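DHHA1 domain protein (Clostridium perfringens, PDB 3KEW) probably removes wrongly attached amino acids from tRNA, like the zinc-dependent editing domains of alanyl-tRNA synthetase and its free-standing relatives. Local coordinates at residues Q101-G106 against R204-I209; E180-V185 against L192-G197. All blocks are in the same frame, centred on the assembly; numbering follows the deposited sequence.

Contact 1: residues Q101-G106 against R204-I209; sequences QHLLSG and RDLQVI. With ZN (zinc ion), chain C.
L206 and I209, which press on L103 and L104 of the opposing helix, sit at a classic gamma turn that L206 opens and I209 directly follows: V208 N bonds back to L206 O over 2.8 Å, and Q207 between them has positive phi (71°). The helix carries the HxxxH zinc motif (H98 and H102) of the editing-type fold found in alanyl-tRNA synthetases and their free-standing relatives, and the same helical turn also presents L103 and L104 to the 204-209 segment. No hydrogen bond joins the two segments. L103 extends with CG opposite the backbone N (chi1 -179°), and its CD2 lies 3.7 Å from CD2 of L206 as the two side chains pass alongside one another, running opposite ways. The second pair meets end-on: CD1 of I209 rests against the branch of L104, 3.8 Å from its CG and equally far from its CD1. Further apolar cover comes from I150 of helix 136-152, which touches both L103 and L206, and from Y225 of strand 220-227, which meets L104 and I209. Elsewhere on the helix surface, H102 binds the zinc ion through NE2 at 2.3 Å. The metal lies almost equally far from the two ring carbons beside that nitrogen, while H199 packs edge-to-face with the imidazole. Q101 bends at its second torsion and reaches the same site, where its OE1 accepts a short 2.5 Å hydrogen bond from a zinc-bound water.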
ATOM      1  N   GLN A 101       4.317   1.622  -8.184  1.00 40.47           N
ATOM      2  CA  GLN A 101       4.528   0.310  -8.803  1.00 38.40           C
ATOM      3  C   GLN A 101       3.374  -0.119  -9.708  1.00 40.47           C
ATOM      4  O   GLN A 101       3.611  -0.524 -10.847  1.00 38.13           O
ATOM      5  CB  GLN A 101       4.792  -0.764  -7.753  1.00 39.86           C
ATOM      6  CG  GLN A 101       4.985  -2.168  -8.335  1.00 41.41           C
ATOM      7  CD  GLN A 101       3.744  -3.007  -8.193  1.00 43.06           C
ATOM      8  OE1 GLN A 101       3.249  -3.180  -7.085  1.00 49.88           O
ATOM      9  NE2 GLN A 101       3.215  -3.515  -9.319  1.00 35.82           N
ATOM     10  N   HIS A 102       2.143  -0.040  -9.201  1.00 39.02           N
ATOM     11  CA  HIS A 102       0.947  -0.406  -9.983  1.00 41.74           C
ATOM     12  C   HIS A 102       0.826   0.409 -11.274  1.00 41.82           C
ATOM     13  O   HIS A 102       0.437  -0.116 -12.328  1.00 39.18           O
ATOM     14  CB  HIS A 102      -0.330  -0.175  -9.158  1.00 42.49           C
ATOM     15  CG  HIS A 102      -0.649  -1.267  -8.190  1.00 48.45           C
ATOM     16  ND1 HIS A 102      -1.888  -1.865  -8.133  1.00 47.52           N
ATOM     17  CD2 HIS A 102       0.095  -1.847  -7.216  1.00 48.25           C
ATOM     18  CE1 HIS A 102      -1.891  -2.779  -7.178  1.00 47.33           C
ATOM     19  NE2 HIS A 102      -0.701  -2.787  -6.606  1.00 52.76           N
ATOM     20  N   LEU A 103       1.110   1.704 -11.158  1.00 41.19           N
ATOM     21  CA  LEU A 103       1.045   2.633 -12.287  1.00 44.35           C
ATOM     22  C   LEU A 103       2.039   2.274 -13.399  1.00 39.34           C
ATOM     23  O   LEU A 103       1.656   2.157 -14.573  1.00 36.21           O
ATOM     24  CB  LEU A 103       1.247   4.077 -11.802  1.00 38.30           C
ATOM     25  CG  LEU A 103       1.174   5.180 -12.863  1.00 45.10           C
ATOM     26  CD1 LEU A 103      -0.190   5.212 -13.550  1.00 39.36           C
ATOM     27  CD2 LEU A 103       1.504   6.530 -12.237  1.00 41.48           C
ATOM     28  N   LEU A 104       3.296   2.078 -13.014  1.00 35.26           N
ATOM     29  CA  LEU A 104       4.370   1.691 -13.932  1.00 39.53           C
ATOM     30  C   LEU A 104       4.061   0.364 -14.599  1.00 41.06           C
ATOM     31  O   LEU A 104       4.148   0.247 -15.829  1.00 42.88           O
ATOM     32  CB  LEU A 104       5.713   1.585 -13.198  1.00 33.85           C
ATOM     33  CG  LEU A 104       6.462   2.864 -12.839  1.00 41.96           C
ATOM     34  CD1 LEU A 104       7.668   2.542 -11.927  1.00 48.58           C
ATOM     35  CD2 LEU A 104       6.920   3.653 -14.067  1.00 39.95           C
ATOM     36  N   SER A 105       3.661  -0.615 -13.785  1.00 39.32           N
ATOM     37  CA  SER A 105       3.291  -1.936 -14.270  1.00 38.45           C
ATOM     38  C   SER A 105       2.199  -1.829 -15.339  1.00 36.29           C
ATOM     39  O   SER A 105       2.307  -2.452 -16.397  1.00 39.81           O
ATOM     40  CB  SER A 105       2.829  -2.822 -13.106  1.00 37.63           C
ATOM     41  OG  SER A 105       3.947  -3.209 -12.316  1.00 42.17           O
ATOM     42  N   GLY A 106       1.193  -0.996 -15.062  1.00 38.45           N
ATOM     43  CA  GLY A 106       0.054  -0.775 -15.960  1.00 42.17           C
ATOM     44  C   GLY A 106       0.438  -0.053 -17.234  1.00 45.08           C
ATOM     45  O   GLY A 106      -0.123  -0.333 -18.299  1.00 45.61           O
ATOM     46  N   ARG A 204      -2.818  11.710  -9.109  1.00 48.03           N
ATOM     47  CA  ARG A 204      -2.238  13.033  -8.802  1.00 49.37           C
ATOM     48  C   ARG A 204      -1.515  13.051  -7.459  1.00 48.20           C
ATOM     49  O   ARG A 204      -0.493  13.725  -7.311  1.00 42.17           O
ATOM     50  CB  ARG A 204      -3.310  14.132  -8.860  1.00 52.78           C
ATOM     51  CG  ARG A 204      -2.845  15.581  -8.646  1.00 58.86           C
ATOM     52  CD  ARG A 204      -1.691  16.007  -9.553  1.00 67.61           C
ATOM     53  NE  ARG A 204      -1.166  17.323  -9.181  1.00 74.85           N
ATOM     54  CZ  ARG A 204      -0.266  17.545  -8.220  1.00 73.70           C
ATOM     55  NH1 ARG A 204       0.235  16.542  -7.504  1.00 64.31           N
ATOM     56  NH2 ARG A 204       0.134  18.785  -7.974  1.00 70.96           N
ATOM     57  N   ASP A 205      -2.034  12.282  -6.497  1.00 48.72           N
ATOM     58  CA  ASP A 205      -1.395  12.098  -5.187  1.00 44.67           C
ATOM     59  C   ASP A 205       0.035  11.551  -5.221  1.00 42.70           C
ATOM     60  O   ASP A 205       0.769  11.681  -4.241  1.00 43.40           O
ATOM     61  CB  ASP A 205      -2.260  11.203  -4.298  1.00 51.69           C
ATOM     62  CG  ASP A 205      -3.268  11.985  -3.471  1.00 59.69           C
ATOM     63  OD1 ASP A 205      -3.650  11.492  -2.391  1.00 59.74           O
ATOM     64  OD2 ASP A 205      -3.674  13.093  -3.886  1.00 70.73           O
ATOM     65  N   LEU A 206       0.430  10.946  -6.342  1.00 45.03           N
ATOM     66  CA  LEU A 206       1.811  10.488  -6.531  1.00 48.49           C
ATOM     67  C   LEU A 206       2.834  11.608  -6.719  1.00 46.97           C
ATOM     68  O   LEU A 206       4.020  11.381  -6.498  1.00 49.44           O
ATOM     69  CB  LEU A 206       1.898   9.546  -7.724  1.00 47.45           C
ATOM     70  CG  LEU A 206       1.873   8.027  -7.586  1.00 52.37           C
ATOM     71  CD1 LEU A 206       1.376   7.566  -6.241  1.00 49.07           C
ATOM     72  CD2 LEU A 206       1.006   7.480  -8.693  1.00 51.73           C
ATOM     73  N   GLN A 207       2.367  12.786  -7.150  1.00 48.58           N
ATOM     74  CA  GLN A 207       3.185  13.995  -7.439  1.00 51.34           C
ATOM     75  C   GLN A 207       4.024  13.825  -8.702  1.00 51.21           C
ATOM     76  O   GLN A 207       3.796  14.498  -9.714  1.00 55.25           O
ATOM     77  CB  GLN A 207       4.093  14.425  -6.261  1.00 45.76           C
ATOM     78  CG  GLN A 207       3.416  14.619  -4.892  1.00 58.49           C
ATOM     79  CD  GLN A 207       4.440  14.726  -3.745  1.00 60.44           C
ATOM     80  OE1 GLN A 207       5.524  15.289  -3.912  1.00 76.13           O
ATOM     81  NE2 GLN A 207       4.098  14.181  -2.589  1.00 60.38           N
ATOM     82  N   VAL A 208       4.989  12.912  -8.620  1.00 49.80           N
ATOM     83  CA  VAL A 208       5.950  12.631  -9.682  1.00 48.80           C
ATOM     84  C   VAL A 208       6.526  11.218  -9.473  1.00 47.50           C
ATOM     85  O   VAL A 208       6.596  10.720  -8.345  1.00 49.15           O
ATOM     86  CB  VAL A 208       7.061  13.742  -9.728  1.00 47.68           C
ATOM     87  CG1 VAL A 208       7.932  13.713  -8.476  1.00 46.61           C
ATOM     88  CG2 VAL A 208       7.892  13.677 -11.006  1.00 45.07           C
ATOM     89  N   ILE A 209       6.901  10.564 -10.565  1.00 45.34           N
ATOM     90  CA  ILE A 209       7.571   9.272 -10.509  1.00 46.35           C
ATOM     91  C   ILE A 209       8.855   9.278 -11.366  1.00 47.91           C
ATOM     92  O   ILE A 209       8.857   9.711 -12.529  1.00 44.94           O
ATOM     93  CB  ILE A 209       6.593   8.105 -10.874  1.00 46.71           C
ATOM     94  CG1 ILE A 209       7.233   6.740 -10.654  1.00 46.07           C
ATOM     95  CG2 ILE A 209       6.079   8.228 -12.293  1.00 46.75           C
ATOM     96  CD1 ILE A 209       6.207   5.690 -10.297  1.00 54.67           C
TER
HETATM   97 ZN    ZN C 240      -0.186  -4.350  -5.008  1.00 53.93          ZN
HETATM   98  O   HOH W   1       1.569  -4.849  -6.444  1.00 38.86           O
HETATM   99  O   HOH W   2      -1.033  -6.035  -6.208  1.00 56.35           O
HETATM  100  O   HOH W   3       0.708  -6.095  -3.604  1.00 43.56           O

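Contact 2: residues E180-V185 against L192-G197; sequences EEIRIV and LNACCG. With ZN (zinc ion), chain C.
Two reciprocal backbone bonds pair V185 with N193: V185 N donates to N193 O at 2.9 Å, nearly straight (170°), and N193 N returns a bond to V185 O. A third, C195 N to R183 O, is longer at 3.2 Å and reaches the oxygen from well above the carbonyl plane. Apolar contacts occupy both faces. On the face of I184 and A194, CG2 of I184 meets CD2 of L192 at 3.7 Å, the two side chains crossing at a slant, while its CD1 lies over the backbone of A194. On the other face V185 sets CG1 opposite its backbone N (chi1 175°), which brings CG2 to within 3.7 Å of C195 CB. These strands form an antiparallel hairpin that makes up two strands of a three-stranded sheet, 184-187 central and 191-194 outermost. Just past it begins a CxxxH pattern, of whose two ends C195 is the one that binds zinc here, through SG at 2.6 Å; the sulfur also accepts a hydrogen bond from G197 N. Three waters add further links. One bridges V185 O and N193 ND2, the amide also bonding to D191. Another lies in the plane of the R183 guanidinium, whose cation-pi partner is Y8; it accepts from NE and donates to the carbonyl oxygens of C195 and G197. A zinc-bound water donates to A194 O at 3.2 Å.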
ATOM      1  N   GLU A 180     -10.201 -15.432   3.146  1.00 86.85           N
ATOM      2  CA  GLU A 180     -10.253 -13.973   3.261  1.00 84.85           C
ATOM      3  C   GLU A 180     -10.999 -13.351   2.082  1.00 80.69           C
ATOM      4  O   GLU A 180     -11.142 -13.973   1.023  1.00 80.48           O
ATOM      5  CB  GLU A 180      -8.836 -13.400   3.309  1.00 85.87           C
ATOM      6  CG  GLU A 180      -7.895 -14.126   4.254  1.00 94.07           C
ATOM      7  CD  GLU A 180      -6.440 -14.013   3.833  1.00105.97           C
ATOM      8  OE1 GLU A 180      -6.030 -12.931   3.352  1.00109.75           O
ATOM      9  OE2 GLU A 180      -5.700 -15.009   3.988  1.00109.77           O
ATOM     10  N   GLU A 181     -11.472 -12.122   2.267  1.00 76.48           N
ATOM     11  CA  GLU A 181     -12.129 -11.388   1.182  1.00 73.09           C
ATOM     12  C   GLU A 181     -11.104 -10.840   0.183  1.00 67.06           C
ATOM     13  O   GLU A 181     -10.017 -10.394   0.571  1.00 64.49           O
ATOM     14  CB  GLU A 181     -13.027 -10.265   1.725  1.00 73.46           C
ATOM     15  CG  GLU A 181     -12.366  -9.353   2.757  1.00 79.86           C
ATOM     16  CD  GLU A 181     -12.928  -7.940   2.740  1.00 85.82           C
ATOM     17  OE1 GLU A 181     -12.118  -6.984   2.717  1.00 87.87           O
ATOM     18  OE2 GLU A 181     -14.169  -7.782   2.744  1.00 81.10           O
ATOM     19  N   ILE A 182     -11.453 -10.899  -1.100  1.00 59.23           N
ATOM     20  CA  ILE A 182     -10.631 -10.322  -2.155  1.00 55.76           C
ATOM     21  C   ILE A 182     -10.823  -8.797  -2.167  1.00 55.36           C
ATOM     22  O   ILE A 182     -11.958  -8.307  -2.257  1.00 46.66           O
ATOM     23  CB  ILE A 182     -10.953 -10.957  -3.553  1.00 57.65           C
ATOM     24  CG1 ILE A 182     -10.353 -12.361  -3.673  1.00 59.06           C
ATOM     25  CG2 ILE A 182     -10.416 -10.113  -4.701  1.00 54.77           C
ATOM     26  CD1 ILE A 182     -11.354 -13.484  -3.512  1.00 64.05           C
ATOM     27  N   ARG A 183      -9.721  -8.056  -2.027  1.00 49.95           N
ATOM     28  CA  ARG A 183      -9.731  -6.607  -2.264  1.00 50.43           C
ATOM     29  C   ARG A 183      -9.215  -6.337  -3.674  1.00 51.92           C
ATOM     30  O   ARG A 183      -8.314  -7.030  -4.165  1.00 51.62           O
ATOM     31  CB  ARG A 183      -8.849  -5.851  -1.273  1.00 48.54           C
ATOM     32  CG  ARG A 183      -8.897  -6.314   0.170  1.00 51.92           C
ATOM     33  CD  ARG A 183      -9.642  -5.354   1.047  1.00 57.03           C
ATOM     34  NE  ARG A 183      -9.400  -3.944   0.721  1.00 60.14           N
ATOM     35  CZ  ARG A 183     -10.284  -2.980   0.965  1.00 53.95           C
ATOM     36  NH1 ARG A 183     -11.442  -3.282   1.536  1.00 53.02           N
ATOM     37  NH2 ARG A 183     -10.023  -1.724   0.642  1.00 55.21           N
ATOM     38  N   ILE A 184      -9.785  -5.325  -4.313  1.00 49.92           N
ATOM     39  CA  ILE A 184      -9.390  -4.923  -5.658  1.00 49.42           C
ATOM     40  C   ILE A 184      -8.877  -3.477  -5.622  1.00 49.39           C
ATOM     41  O   ILE A 184      -9.471  -2.621  -4.960  1.00 45.68           O
ATOM     42  CB  ILE A 184     -10.582  -5.066  -6.645  1.00 48.60           C
ATOM     43  CG1 ILE A 184     -10.973  -6.545  -6.842  1.00 51.78           C
ATOM     44  CG2 ILE A 184     -10.305  -4.377  -7.977  1.00 51.91           C
ATOM     45  CD1 ILE A 184      -9.945  -7.425  -7.601  1.00 51.65           C
ATOM     46  N   VAL A 185      -7.750  -3.225  -6.297  1.00 47.35           N
ATOM     47  CA  VAL A 185      -7.277  -1.867  -6.555  1.00 40.40           C
ATOM     48  C   VAL A 185      -7.304  -1.608  -8.057  1.00 42.45           C
ATOM     49  O   VAL A 185      -6.645  -2.314  -8.831  1.00 43.05           O
ATOM     50  CB  VAL A 185      -5.865  -1.618  -6.006  1.00 39.84           C
ATOM     51  CG1 VAL A 185      -5.373  -0.228  -6.419  1.00 37.75           C
ATOM     52  CG2 VAL A 185      -5.857  -1.754  -4.496  1.00 38.91           C
ATOM     53  N   LEU A 192      -6.418  -3.094 -13.209  1.00 63.04           N
ATOM     54  CA  LEU A 192      -7.299  -3.655 -12.188  1.00 58.68           C
ATOM     55  C   LEU A 192      -6.643  -4.923 -11.669  1.00 57.89           C
ATOM     56  O   LEU A 192      -6.569  -5.927 -12.385  1.00 55.75           O
ATOM     57  CB  LEU A 192      -8.659  -3.987 -12.807  1.00 60.09           C
ATOM     58  CG  LEU A 192      -9.898  -4.351 -11.984  1.00 64.00           C
ATOM     59  CD1 LEU A 192     -11.111  -4.250 -12.883  1.00 60.80           C
ATOM     60  CD2 LEU A 192      -9.832  -5.753 -11.408  1.00 67.72           C
ATOM     61  N   ASN A 193      -6.162  -4.840 -10.455  1.00 55.46           N
ATOM     62  CA  ASN A 193      -5.453  -6.011  -9.807  1.00 50.30           C
ATOM     63  C   ASN A 193      -5.972  -6.272  -8.324  1.00 51.56           C
ATOM     64  O   ASN A 193      -6.269  -5.370  -7.592  1.00 46.27           O
ATOM     65  CB  ASN A 193      -3.940  -5.763  -9.746  1.00 51.20           C
ATOM     66  CG  ASN A 193      -3.336  -5.413 -11.096  1.00 47.26           C
ATOM     67  OD1 ASN A 193      -2.950  -6.288 -11.868  1.00 47.47           O
ATOM     68  ND2 ASN A 193      -3.229  -4.124 -11.367  1.00 44.43           N
ATOM     69  N   ALA A 194      -5.841  -7.522  -7.944  1.00 48.05           N
ATOM     70  CA  ALA A 194      -6.127  -7.871  -6.570  1.00 46.52           C
ATOM     71  C   ALA A 194      -4.941  -7.398  -5.747  1.00 43.56           C
ATOM     72  O   ALA A 194      -3.789  -7.694  -6.075  1.00 47.87           O
ATOM     73  CB  ALA A 194      -6.338  -9.372  -6.425  1.00 47.21           C
ATOM     74  N   CYS A 195      -5.233  -6.616  -4.713  1.00 41.17           N
ATOM     75  CA  CYS A 195      -4.202  -6.031  -3.859  1.00 42.69           C
ATOM     76  C   CYS A 195      -4.749  -5.736  -2.467  1.00 43.79           C
ATOM     77  O   CYS A 195      -5.838  -5.184  -2.332  1.00 48.48           O
ATOM     78  CB  CYS A 195      -3.645  -4.737  -4.478  1.00 35.07           C
ATOM     79  SG  CYS A 195      -2.281  -4.065  -3.544  1.00 43.63           S
ATOM     80  N   CYS A 196      -3.967  -6.098  -1.452  1.00 43.02           N
ATOM     81  CA  CYS A 196      -4.266  -5.827  -0.043  1.00 51.31           C
ATOM     82  C   CYS A 196      -3.590  -4.546   0.443  1.00 49.10           C
ATOM     83  O   CYS A 196      -3.570  -4.260   1.648  1.00 48.54           O
ATOM     84  CB  CYS A 196      -3.774  -6.989   0.832  1.00 53.99           C
ATOM     85  SG  CYS A 196      -4.644  -8.532   0.568  1.00 72.75           S
ATOM     86  N   GLY A 197      -3.012  -3.787  -0.484  1.00 42.60           N
ATOM     87  CA  GLY A 197      -2.346  -2.542  -0.123  1.00 42.66           C
ATOM     88  C   GLY A 197      -3.305  -1.429   0.256  1.00 42.23           C
ATOM     89  O   GLY A 197      -4.518  -1.526   0.033  1.00 37.71           O
TER
HETATM   90 ZN    ZN C 240      -0.186  -4.350  -5.008  1.00 53.93          ZN
HETATM   91  O   HOH W   4      -6.621  -3.105  -0.772  1.00 42.69           O
HETATM   92  O   HOH W   5      -3.873  -1.625 -10.077  1.00 59.89           O
HETATM   93  O   HOH W   2      -1.033  -6.035  -6.208  1.00 56.35           O
HETATM   94  O   HOH W   1       1.569  -4.849  -6.444  1.00 38.86           O
HETATM   95  O   HOH W   3       0.708  -6.095  -3.604  1.00 43.56           O

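In the fold
The centres of contacts 1 and 2 lie about 17 Å apart, and the zinc ion bridges them, with H102 NE2 only 3.7 Å from C195 SG. Along the chain the hairpin of contact 2 is nested inside the loop closed by contact 1: helix 88-112 comes first, then strands 184-187 and 191-194, then the turn at 204-209 leading into strand 209-217. Contact 1 packs helix 88-112 against the segment leading into the four-stranded sheet, while contact 2 belongs to the smaller three-stranded sheet. Each contact supplies one protein ligand, H102 and C195, and H98, one turn earlier on the helix, is the third, consistent with an editing-type site assembled from distant parts of the sequence.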